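Local coordinates for protein UDP-glucose:anthocyanidin 3-O-glucosyltransferase (Clitoria ternatea, PDB 4REL) that belongs to the plant glycosyltransferases of the GT-B fold, enzymes built from two Rossmann-like domains, at residues C140-I151 with L164-K172; A115-Q125 with T195-Q205. All blocks are in the same frame, centred on the assembly; numbering follows the deposited sequence. Where two conformers were deposited one is given.

Interaction 1 of 2, residues C140-I151 with L164-K172; sequences CSLSLYFNIDLI and LDFLPGLSK
The Phe166 and Leu150 side chains run antiparallel alongside one another, CB of Leu150 standing over one ring face, a CH-pi contact 3.9 Å from the ring centroid of Phe166. The Ile151 side chain crosses that of Phe166 at about a right angle, its CG1 in the ring plane at the edge, 3.7 Å from Phe166 CE1. A chi1 of 51° sets the Phe166 ring against both. Its carbonyl O takes a water that also donates to OD1 of Asn147. In Leu167 the branches part: CD1 meets CD2 of Leu144, while CD2 lies 3.3 Å from ND2 of Asn147. That amide donates to Ser143 O (3.0 Å, 158° at the hydrogen) and to Tyr225 OH; Phe146 N reaches Ser143 O from the opposite face of its carbonyl plane. The contact folds the turns of 164-170 back on the chain leading into helix 148-157, in the GT-B domain with the seven-stranded parallel sheet. At Pro168 the carbonyl O receives a second water, 2.8 Å away, which in the modelled conformer of Ser143 also bonds its OG. Leu170 uses both methyls, CD1 3.5 Å from Cys140 O and CD2 3.7 Å from Cys140 SG.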
loop_
_atom_site.group_PDB
_atom_site.type_symbol
_atom_site.label_atom_id
_atom_site.label_comp_id
_atom_site.label_asym_id
_atom_site.label_seq_id
_atom_site.Cartn_x
_atom_site.Cartn_y
_atom_site.Cartn_z
ATOM N N CYS A 140 -2.364 -8.388 -6.340
ATOM C CA CYS A 140 -2.902 -9.749 -6.391
ATOM C C CYS A 140 -4.138 -9.998 -5.522
ATOM O O CYS A 140 -4.931 -10.894 -5.813
ATOM C CB CYS A 140 -1.803 -10.782 -6.081
ATOM S SG CYS A 140 -0.515 -10.824 -7.349
ATOM N N SER A 141 -4.329 -9.202 -4.475
ATOM C CA SER A 141 -5.446 -9.459 -3.574
ATOM C C SER A 141 -6.793 -9.169 -4.234
ATOM O O SER A 141 -7.821 -9.587 -3.732
ATOM C CB SER A 141 -5.289 -8.696 -2.254
ATOM O OG SER A 141 -5.488 -7.318 -2.452
ATOM N N LEU A 142 -6.789 -8.473 -5.374
ATOM C CA LEU A 142 -8.037 -8.229 -6.117
ATOM C C LEU A 142 -8.817 -9.515 -6.382
ATOM O O LEU A 142 -10.051 -9.527 -6.335
ATOM C CB LEU A 142 -7.751 -7.543 -7.461
ATOM C CG LEU A 142 -7.560 -6.034 -7.425
ATOM C CD1 LEU A 142 -7.033 -5.564 -8.770
ATOM C CD2 LEU A 142 -8.889 -5.376 -7.093
ATOM N N SER A 143 -8.093 -10.597 -6.652
ATOM C CA SER A 143 -8.728 -11.862 -7.007
ATOM C C SER A 143 -9.566 -12.453 -5.888
ATOM O O SER A 143 -10.583 -13.099 -6.140
ATOM C CB SER A 143 -7.682 -12.870 -7.475
ATOM O OG SER A 143 -7.297 -12.568 -8.794
ATOM N N LEU A 144 -9.136 -12.220 -4.652
ATOM C CA LEU A 144 -9.815 -12.775 -3.486
ATOM C C LEU A 144 -11.296 -12.416 -3.444
ATOM O O LEU A 144 -12.138 -13.252 -3.111
ATOM C CB LEU A 144 -9.147 -12.283 -2.201
ATOM C CG LEU A 144 -7.645 -12.514 -2.081
ATOM C CD1 LEU A 144 -7.121 -11.856 -0.810
ATOM C CD2 LEU A 144 -7.358 -14.000 -2.073
ATOM N N TYR A 145 -11.610 -11.171 -3.796
ATOM C CA TYR A 145 -12.959 -10.645 -3.613
ATOM C C TYR A 145 -13.978 -11.200 -4.604
ATOM O O TYR A 145 -15.183 -11.033 -4.424
ATOM C CB TYR A 145 -12.909 -9.108 -3.582
ATOM C CG TYR A 145 -12.036 -8.675 -2.429
ATOM C CD1 TYR A 145 -12.497 -8.779 -1.128
ATOM C CD2 TYR A 145 -10.725 -8.261 -2.635
ATOM C CE1 TYR A 145 -11.699 -8.441 -0.053
ATOM C CE2 TYR A 145 -9.915 -7.911 -1.562
ATOM C CZ TYR A 145 -10.414 -8.002 -0.277
ATOM O OH TYR A 145 -9.628 -7.668 0.803
ATOM N N PHE A 146 -13.490 -11.898 -5.623
ATOM C CA PHE A 146 -14.362 -12.593 -6.564
ATOM C C PHE A 146 -14.527 -14.071 -6.242
ATOM O O PHE A 146 -15.178 -14.809 -6.992
ATOM C CB PHE A 146 -13.831 -12.416 -7.980
ATOM C CG PHE A 146 -13.916 -11.004 -8.467
ATOM C CD1 PHE A 146 -15.003 -10.589 -9.219
ATOM C CD2 PHE A 146 -12.925 -10.084 -8.152
ATOM C CE1 PHE A 146 -15.100 -9.281 -9.665
ATOM C CE2 PHE A 146 -13.020 -8.772 -8.588
ATOM C CZ PHE A 146 -14.104 -8.375 -9.347
ATOM N N ASN A 147 -13.971 -14.493 -5.109
ATOM C CA ASN A 147 -13.951 -15.910 -4.754
ATOM C C ASN A 147 -14.141 -16.132 -3.257
ATOM O O ASN A 147 -13.590 -17.070 -2.697
ATOM C CB ASN A 147 -12.638 -16.559 -5.216
ATOM C CG ASN A 147 -12.488 -16.562 -6.726
ATOM O OD1 ASN A 147 -13.000 -17.452 -7.414
ATOM N ND2 ASN A 147 -11.783 -15.570 -7.251
ATOM N N ILE A 148 -14.934 -15.275 -2.618
ATOM C CA ILE A 148 -15.086 -15.332 -1.164
ATOM C C ILE A 148 -15.641 -16.677 -0.681
ATOM O O ILE A 148 -15.124 -17.256 0.282
ATOM C CB ILE A 148 -15.958 -14.170 -0.640
ATOM C CG1 ILE A 148 -15.305 -12.833 -0.988
ATOM C CG2 ILE A 148 -16.183 -14.294 0.871
ATOM C CD1 ILE A 148 -16.228 -11.649 -0.866
ATOM N N ASP A 149 -16.672 -17.191 -1.349
ATOM C CA ASP A 149 -17.269 -18.456 -0.906
ATOM C C ASP A 149 -16.291 -19.627 -1.010
ATOM O O ASP A 149 -16.208 -20.453 -0.099
ATOM C CB ASP A 149 -18.570 -18.739 -1.662
ATOM C CG ASP A 149 -19.650 -17.714 -1.363
ATOM O OD1 ASP A 149 -19.504 -16.967 -0.374
ATOM O OD2 ASP A 149 -20.647 -17.657 -2.109
ATOM N N LEU A 150 -15.534 -19.691 -2.103
ATOM C CA LEU A 150 -14.537 -20.754 -2.260
ATOM C C LEU A 150 -13.455 -20.624 -1.202
ATOM O O LEU A 150 -13.006 -21.617 -0.620
ATOM C CB LEU A 150 -13.888 -20.710 -3.646
ATOM C CG LEU A 150 -14.746 -21.108 -4.841
ATOM C CD1 LEU A 150 -13.914 -21.071 -6.124
ATOM C CD2 LEU A 150 -15.365 -22.488 -4.619
ATOM N N ILE A 151 -13.033 -19.389 -0.963
ATOM C CA ILE A 151 -11.975 -19.130 0.001
ATOM C C ILE A 151 -12.425 -19.498 1.419
ATOM O O ILE A 151 -11.697 -20.184 2.141
ATOM C CB ILE A 151 -11.483 -17.672 -0.111
ATOM C CG1 ILE A 151 -10.623 -17.533 -1.371
ATOM C CG2 ILE A 151 -10.691 -17.274 1.125
ATOM C CD1 ILE A 151 -10.404 -16.095 -1.845
ATOM N N LEU A 164 -4.429 -22.230 -3.049
ATOM C CA LEU A 164 -5.673 -21.694 -3.590
ATOM C C LEU A 164 -5.668 -21.851 -5.109
ATOM O O LEU A 164 -5.710 -20.867 -5.855
ATOM C CB LEU A 164 -5.839 -20.216 -3.205
ATOM C CG LEU A 164 -5.762 -19.893 -1.708
ATOM C CD1 LEU A 164 -6.081 -18.426 -1.440
ATOM C CD2 LEU A 164 -6.697 -20.784 -0.909
ATOM N N ASP A 165 -5.628 -23.097 -5.564
ATOM C CA ASP A 165 -5.445 -23.374 -6.984
ATOM C C ASP A 165 -6.564 -22.813 -7.852
ATOM O O ASP A 165 -6.366 -22.582 -9.045
ATOM C CB ASP A 165 -5.287 -24.875 -7.219
ATOM C CG ASP A 165 -4.048 -25.436 -6.552
ATOM O OD1 ASP A 165 -4.126 -25.765 -5.346
ATOM O OD2 ASP A 165 -3.002 -25.549 -7.233
ATOM N N PHE A 166 -7.721 -22.553 -7.246
ATOM C CA PHE A 166 -8.868 -22.033 -8.000
ATOM C C PHE A 166 -8.717 -20.578 -8.451
ATOM O O PHE A 166 -9.559 -20.065 -9.192
ATOM C CB PHE A 166 -10.176 -22.211 -7.213
ATOM C CG PHE A 166 -10.119 -21.701 -5.797
ATOM C CD1 PHE A 166 -10.284 -20.350 -5.520
ATOM C CD2 PHE A 166 -9.942 -22.578 -4.743
ATOM C CE1 PHE A 166 -10.241 -19.884 -4.216
ATOM C CE2 PHE A 166 -9.904 -22.120 -3.429
ATOM C CZ PHE A 166 -10.052 -20.769 -3.170
ATOM N N LEU A 167 -7.663 -19.908 -7.988
ATOM C CA LEU A 167 -7.372 -18.538 -8.412
ATOM C C LEU A 167 -6.349 -18.585 -9.531
ATOM O O LEU A 167 -5.184 -18.912 -9.292
ATOM C CB LEU A 167 -6.796 -17.725 -7.245
ATOM C CG LEU A 167 -7.588 -17.632 -5.941
ATOM C CD1 LEU A 167 -6.764 -16.904 -4.880
ATOM C CD2 LEU A 167 -8.929 -16.924 -6.165
ATOM N N PRO A 168 -6.766 -18.250 -10.765
ATOM C CA PRO A 168 -5.811 -18.309 -11.877
ATOM C C PRO A 168 -4.581 -17.426 -11.645
ATOM O O PRO A 168 -4.701 -16.254 -11.267
ATOM C CB PRO A 168 -6.639 -17.811 -13.071
ATOM C CG PRO A 168 -8.041 -18.220 -12.720
ATOM C CD PRO A 168 -8.133 -17.955 -11.229
ATOM N N GLY A 169 -3.405 -18.016 -11.837
ATOM C CA GLY A 169 -2.145 -17.308 -11.695
ATOM C C GLY A 169 -1.655 -17.201 -10.260
ATOM O O GLY A 169 -0.527 -16.762 -10.009
ATOM N N LEU A 170 -2.506 -17.582 -9.313
ATOM C CA LEU A 170 -2.208 -17.366 -7.900
ATOM C C LEU A 170 -2.262 -18.656 -7.094
ATOM O O LEU A 170 -2.613 -18.648 -5.912
ATOM C CB LEU A 170 -3.157 -16.317 -7.301
ATOM C CG LEU A 170 -3.032 -14.911 -7.903
ATOM C CD1 LEU A 170 -4.086 -13.988 -7.305
ATOM C CD2 LEU A 170 -1.631 -14.356 -7.691
ATOM N N SER A 171 -1.894 -19.761 -7.731
ATOM C CA SER A 171 -1.903 -21.070 -7.074
ATOM C C SER A 171 -0.871 -21.184 -5.944
ATOM O O SER A 171 -0.949 -22.095 -5.123
ATOM C CB SER A 171 -1.701 -22.199 -8.097
ATOM O OG SER A 171 -0.402 -22.161 -8.669
ATOM N N LYS A 172 0.091 -20.265 -5.885
ATOM C CA LYS A 172 1.030 -20.268 -4.765
ATOM C C LYS A 172 0.420 -19.726 -3.470
ATOM O O LYS A 172 0.952 -19.979 -2.393
ATOM C CB LYS A 172 2.312 -19.501 -5.107
ATOM C CG LYS A 172 3.242 -20.223 -6.075
ATOM C CD LYS A 172 3.772 -21.519 -5.466
ATOM C CE LYS A 172 4.652 -22.283 -6.454
ATOM N NZ LYS A 172 5.188 -23.562 -5.872
HETATM O O HOH W 1 -6.838 -14.958 -10.006
HETATM O O HOH W 2 -11.967 -18.859 -9.624
#

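Interaction 2 of 2, residues A115-Q125 with T195-Q205; sequences AFVTSSLLVAQ and TLNSLGVVLPQ. With KMP (3,5,7-trihydroxy-2-(4-hydroxyphenyl)-4H-chromen-4-one), chain B.
Leu196 lays its CD1 methyl over the centre of the Phe116 ring, 3.5 Å from the ring centroid, a close CH-pi contact. Chi1 of Leu196, -94°, departs from a staggered value, and its other methyl, CD2, packs on the ligand at 3.5 Å from C6 of KMP. Phe116 turns its edge to KMP, whose C9 lies in the ring plane, and Leu199 CD1 comes to another part of that edge. Phe12 meets the same ring edge-to-face.

Next along the contact, the two threonines pass at a slant. CG2 of Thr195, anti to the backbone N, lies 3.3 Å from Phe116 O and also packs on the Thr118 side chain; the Thr195 hydroxyl instead bonds Leu191 O in its own helix. Thr118 OG1 joins Ser198 OG through one water. CG2 of Thr118 lies against Val202, whose CG1 meets Leu121 CD2 at 3.9 Å.

Leu121 runs at about a right angle to Gln205, its CD2 3.8 Å from Gln205 CD. Beyond it the two glutamines also cross, their amide planes 36° apart. Gln125 NE2 donates to Gln205 OE1 (2.9 Å) in a bent bond, and two waters bridge the pair as well. Gln205 NE2 donates to Val201 O (3.0 Å), almost straight at the hydrogen (174°) but from above the plane of the Val201 carbonyl, which helps fix the amide's rotation and present OE1 to Gln125.

Helix 119-127 follows strand 110-114 of the parallel sheet, and helices 191-197 and 199-202 pack across its start: a strand-to-helix connection of a Rossmann-like domain, with Phe116 and Leu196 forming part of the KMP pocket wall.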
loop_
_atom_site.group_PDB
_atom_site.type_symbol
_atom_site.label_atom_id
_atom_site.label_comp_id
_atom_site.label_asym_id
_atom_site.label_seq_id
_atom_site.Cartn_x
_atom_site.Cartn_y
_atom_site.Cartn_z
ATOM N N ALA A 115 -11.093 2.211 -3.958
ATOM C CA ALA A 115 -12.084 1.134 -4.049
ATOM C C ALA A 115 -12.834 0.871 -2.744
ATOM O O ALA A 115 -13.963 0.381 -2.769
ATOM C CB ALA A 115 -11.419 -0.168 -4.546
ATOM N N PHE A 116 -12.202 1.148 -1.607
ATOM C CA PHE A 116 -12.846 0.872 -0.318
ATOM C C PHE A 116 -14.017 1.817 -0.041
ATOM O O PHE A 116 -14.879 1.508 0.787
ATOM C CB PHE A 116 -11.859 0.958 0.853
ATOM C CG PHE A 116 -10.862 -0.172 0.913
ATOM C CD1 PHE A 116 -10.941 -1.249 0.033
ATOM C CD2 PHE A 116 -9.838 -0.148 1.854
ATOM C CE1 PHE A 116 -10.015 -2.290 0.090
ATOM C CE2 PHE A 116 -8.903 -1.194 1.920
ATOM C CZ PHE A 116 -8.995 -2.257 1.031
ATOM N N VAL A 117 -14.034 2.977 -0.694
ATOM C CA VAL A 117 -15.136 3.919 -0.491
ATOM C C VAL A 117 -16.266 3.533 -1.434
ATOM O O VAL A 117 -16.569 4.222 -2.409
ATOM C CB VAL A 117 -14.698 5.383 -0.696
ATOM C CG1 VAL A 117 -15.819 6.344 -0.268
ATOM C CG2 VAL A 117 -13.447 5.661 0.126
ATOM N N THR A 118 -16.895 2.404 -1.144
ATOM C CA THR A 118 -17.873 1.854 -2.077
ATOM C C THR A 118 -19.127 2.715 -2.187
ATOM O O THR A 118 -19.821 2.664 -3.199
ATOM C CB THR A 118 -18.261 0.420 -1.708
ATOM O OG1 THR A 118 -18.860 0.425 -0.408
ATOM C CG2 THR A 118 -17.014 -0.481 -1.696
ATOM N N SER A 119 -19.417 3.510 -1.158
ATOM C CA SER A 119 -20.558 4.432 -1.231
ATOM C C SER A 119 -20.410 5.445 -2.372
ATOM O O SER A 119 -21.402 6.001 -2.847
ATOM C CB SER A 119 -20.764 5.170 0.095
ATOM O OG SER A 119 -21.264 4.283 1.082
ATOM N N SER A 120 -19.178 5.694 -2.809
ATOM C CA SER A 120 -18.976 6.648 -3.898
ATOM C C SER A 120 -19.480 6.120 -5.238
ATOM O O SER A 120 -19.735 6.897 -6.156
ATOM C CB SER A 120 -17.513 7.119 -3.985
ATOM O OG SER A 120 -16.655 6.070 -4.379
ATOM N N LEU A 121 -19.646 4.802 -5.360
ATOM C CA LEU A 121 -20.250 4.267 -6.573
ATOM C C LEU A 121 -21.718 4.668 -6.649
ATOM O O LEU A 121 -22.221 5.004 -7.729
ATOM C CB LEU A 121 -20.091 2.740 -6.642
ATOM C CG LEU A 121 -20.921 2.018 -7.712
ATOM C CD1 LEU A 121 -20.559 2.445 -9.123
ATOM C CD2 LEU A 121 -20.738 0.507 -7.547
ATOM N N LEU A 122 -22.401 4.644 -5.507
ATOM C CA LEU A 122 -23.794 5.077 -5.446
ATOM C C LEU A 122 -23.897 6.538 -5.848
ATOM O O LEU A 122 -24.840 6.941 -6.549
ATOM C CB LEU A 122 -24.359 4.904 -4.036
ATOM C CG LEU A 122 -24.464 3.500 -3.468
ATOM C CD1 LEU A 122 -24.987 3.561 -2.033
ATOM C CD2 LEU A 122 -25.367 2.650 -4.349
ATOM N N VAL A 123 -22.917 7.328 -5.410
ATOM C CA VAL A 123 -22.876 8.755 -5.735
ATOM C C VAL A 123 -22.710 8.931 -7.243
ATOM O O VAL A 123 -23.398 9.739 -7.870
ATOM C CB VAL A 123 -21.728 9.469 -4.982
ATOM C CG1 VAL A 123 -21.561 10.911 -5.466
ATOM C CG2 VAL A 123 -21.998 9.458 -3.485
ATOM N N ALA A 124 -21.795 8.165 -7.824
ATOM C CA ALA A 124 -21.559 8.249 -9.264
ATOM C C ALA A 124 -22.809 7.837 -10.036
ATOM O O ALA A 124 -23.159 8.454 -11.041
ATOM C CB ALA A 124 -20.373 7.386 -9.665
ATOM N N GLN A 125 -23.493 6.801 -9.558
ATOM C CA GLN A 125 -24.690 6.326 -10.240
ATOM C C GLN A 125 -25.823 7.354 -10.176
ATOM O O GLN A 125 -26.548 7.556 -11.155
ATOM C CB GLN A 125 -25.111 4.952 -9.708
ATOM C CG GLN A 125 -24.149 3.843 -10.132
ATOM C CD GLN A 125 -24.389 2.546 -9.387
ATOM O OE1 GLN A 125 -25.011 2.534 -8.326
ATOM N NE2 GLN A 125 -23.884 1.451 -9.934
ATOM N N THR A 195 -17.749 -4.108 3.815
ATOM C CA THR A 195 -17.448 -3.263 2.666
ATOM C C THR A 195 -16.427 -3.944 1.739
ATOM O O THR A 195 -16.630 -4.018 0.521
ATOM C CB THR A 195 -16.934 -1.889 3.136
ATOM O OG1 THR A 195 -17.965 -1.231 3.890
ATOM C CG2 THR A 195 -16.561 -1.027 1.963
ATOM N N LEU A 196 -15.338 -4.455 2.308
ATOM C CA LEU A 196 -14.359 -5.177 1.500
ATOM C C LEU A 196 -14.998 -6.393 0.834
ATOM O O LEU A 196 -14.778 -6.648 -0.350
ATOM C CB LEU A 196 -13.124 -5.568 2.325
ATOM C CG LEU A 196 -11.971 -4.554 2.238
ATOM C CD1 LEU A 196 -12.420 -3.136 2.591
ATOM C CD2 LEU A 196 -10.814 -4.963 3.124
ATOM N N ASN A 197 -15.830 -7.122 1.569
ATOM C CA ASN A 197 -16.442 -8.315 1.001
ATOM C C ASN A 197 -17.438 -8.038 -0.118
ATOM O O ASN A 197 -17.840 -8.952 -0.821
ATOM C CB ASN A 197 -17.112 -9.141 2.090
ATOM C CG ASN A 197 -16.110 -9.803 2.998
ATOM O OD1 ASN A 197 -16.403 -10.103 4.156
ATOM N ND2 ASN A 197 -14.904 -10.017 2.481
ATOM N N SER A 198 -17.835 -6.780 -0.282
ATOM C CA SER A 198 -18.747 -6.407 -1.360
ATOM C C SER A 198 -17.999 -6.066 -2.644
ATOM O O SER A 198 -18.622 -5.781 -3.669
ATOM C CB SER A 198 -19.611 -5.205 -0.960
ATOM O OG SER A 198 -18.875 -3.988 -1.006
ATOM N N LEU A 199 -16.670 -6.087 -2.600
ATOM C CA LEU A 199 -15.887 -5.624 -3.755
ATOM C C LEU A 199 -16.100 -6.454 -5.031
ATOM O O LEU A 199 -15.988 -5.933 -6.137
ATOM C CB LEU A 199 -14.402 -5.551 -3.408
ATOM C CG LEU A 199 -13.984 -4.364 -2.539
ATOM C CD1 LEU A 199 -12.570 -4.601 -2.033
ATOM C CD2 LEU A 199 -14.077 -3.045 -3.330
ATOM N N GLY A 200 -16.402 -7.738 -4.872
ATOM C CA GLY A 200 -16.666 -8.595 -6.016
ATOM C C GLY A 200 -17.861 -8.120 -6.822
ATOM O O GLY A 200 -17.895 -8.248 -8.050
ATOM N N VAL A 201 -18.846 -7.551 -6.136
ATOM C CA VAL A 201 -20.030 -7.046 -6.805
ATOM C C VAL A 201 -19.835 -5.581 -7.208
ATOM O O VAL A 201 -20.336 -5.131 -8.245
ATOM C CB VAL A 201 -21.264 -7.175 -5.895
ATOM C CG1 VAL A 201 -22.458 -6.456 -6.502
ATOM C CG2 VAL A 201 -21.601 -8.636 -5.687
ATOM N N VAL A 202 -19.096 -4.846 -6.387
ATOM C CA VAL A 202 -18.873 -3.417 -6.627
ATOM C C VAL A 202 -17.945 -3.142 -7.820
ATOM O O VAL A 202 -18.280 -2.356 -8.708
ATOM C CB VAL A 202 -18.336 -2.713 -5.355
ATOM C CG1 VAL A 202 -17.774 -1.314 -5.689
ATOM C CG2 VAL A 202 -19.434 -2.606 -4.301
ATOM N N LEU A 203 -16.788 -3.795 -7.849
ATOM C CA LEU A 203 -15.757 -3.476 -8.843
ATOM C C LEU A 203 -16.140 -3.634 -10.337
ATOM O O LEU A 203 -15.692 -2.836 -11.169
ATOM C CB LEU A 203 -14.448 -4.214 -8.540
ATOM C CG LEU A 203 -13.739 -3.760 -7.264
ATOM C CD1 LEU A 203 -12.553 -4.658 -6.974
ATOM C CD2 LEU A 203 -13.280 -2.315 -7.411
ATOM N N PRO A 204 -16.958 -4.647 -10.689
ATOM C CA PRO A 204 -17.348 -4.721 -12.104
ATOM C C PRO A 204 -18.230 -3.556 -12.565
ATOM O O PRO A 204 -18.453 -3.383 -13.774
ATOM C CB PRO A 204 -18.122 -6.048 -12.178
ATOM C CG PRO A 204 -17.513 -6.878 -11.094
ATOM C CD PRO A 204 -17.314 -5.888 -9.974
ATOM N N GLN A 205 -18.732 -2.761 -11.627
ATOM C CA GLN A 205 -19.573 -1.625 -11.994
ATOM C C GLN A 205 -18.732 -0.388 -12.302
ATOM O O GLN A 205 -19.254 0.624 -12.769
ATOM C CB GLN A 205 -20.587 -1.331 -10.882
ATOM C CG GLN A 205 -21.482 -2.535 -10.570
ATOM C CD GLN A 205 -22.487 -2.259 -9.483
ATOM O OE1 GLN A 205 -23.372 -1.405 -9.636
ATOM N NE2 GLN A 205 -22.368 -2.982 -8.372
HETATM C C1 KMP B . -7.434 -6.353 3.397
HETATM C C2 KMP B . -6.726 -5.310 2.825
HETATM C C3 KMP B . -6.522 -4.072 3.608
HETATM C C4 KMP B . -7.072 -3.984 4.976
HETATM C C5 KMP B . -7.772 -5.082 5.462
HETATM C C6 KMP B . -7.944 -6.234 4.689
HETATM C C9 KMP B . -5.771 -2.925 3.048
HETATM C C10 KMP B . -5.616 -1.724 3.901
HETATM C C11 KMP B . -6.218 -1.734 5.274
HETATM C C14 KMP B . -6.107 -0.567 6.203
HETATM C C15 KMP B . -5.683 0.689 5.773
HETATM C C16 KMP B . -5.591 1.746 6.664
HETATM C C17 KMP B . -5.917 1.557 7.998
HETATM C C18 KMP B . -6.343 0.311 8.437
HETATM C C19 KMP B . -6.439 -0.745 7.540
HETATM O O12 KMP B . -6.898 -2.847 5.730
HETATM O O13 KMP B . -5.290 -2.980 1.891
HETATM O O24 KMP B . -5.820 2.599 8.870
HETATM O O27 KMP B . -4.919 -0.666 3.402
HETATM O O29 KMP B . -8.640 -7.279 5.217
HETATM O O30 KMP B . -6.220 -5.404 1.564
HETATM O O HOH W 3 -20.180 -1.944 -0.106
HETATM O O HOH W 4 -24.966 -0.011 -7.314
HETATM O O HOH W 5 -22.432 1.133 -12.663
#

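Overall arrangement
Interactions 1 and 2 lie with centres about 19 Å apart in the domain built on the seven-stranded parallel sheet. Along the chain, both segments of interaction 1 fall between the two of interaction 2: residues 115-125 come first, then 140-151 and 164-172, and finally 195-205. The two contacts touch where Tyr145 CD1 packs 3.2 Å from Leu196 O, and where Phe146 CE1 lies 3.7 Å from Pro204 CG. Interaction 2 lends Phe116 and Leu196 to the KMP pocket, and segment 140-151 also carries Tyr145 of that pocket. Interaction 1 also reaches helix 368-378 of the other domain, which suggests that 140-172 lies at the interface of the two domains.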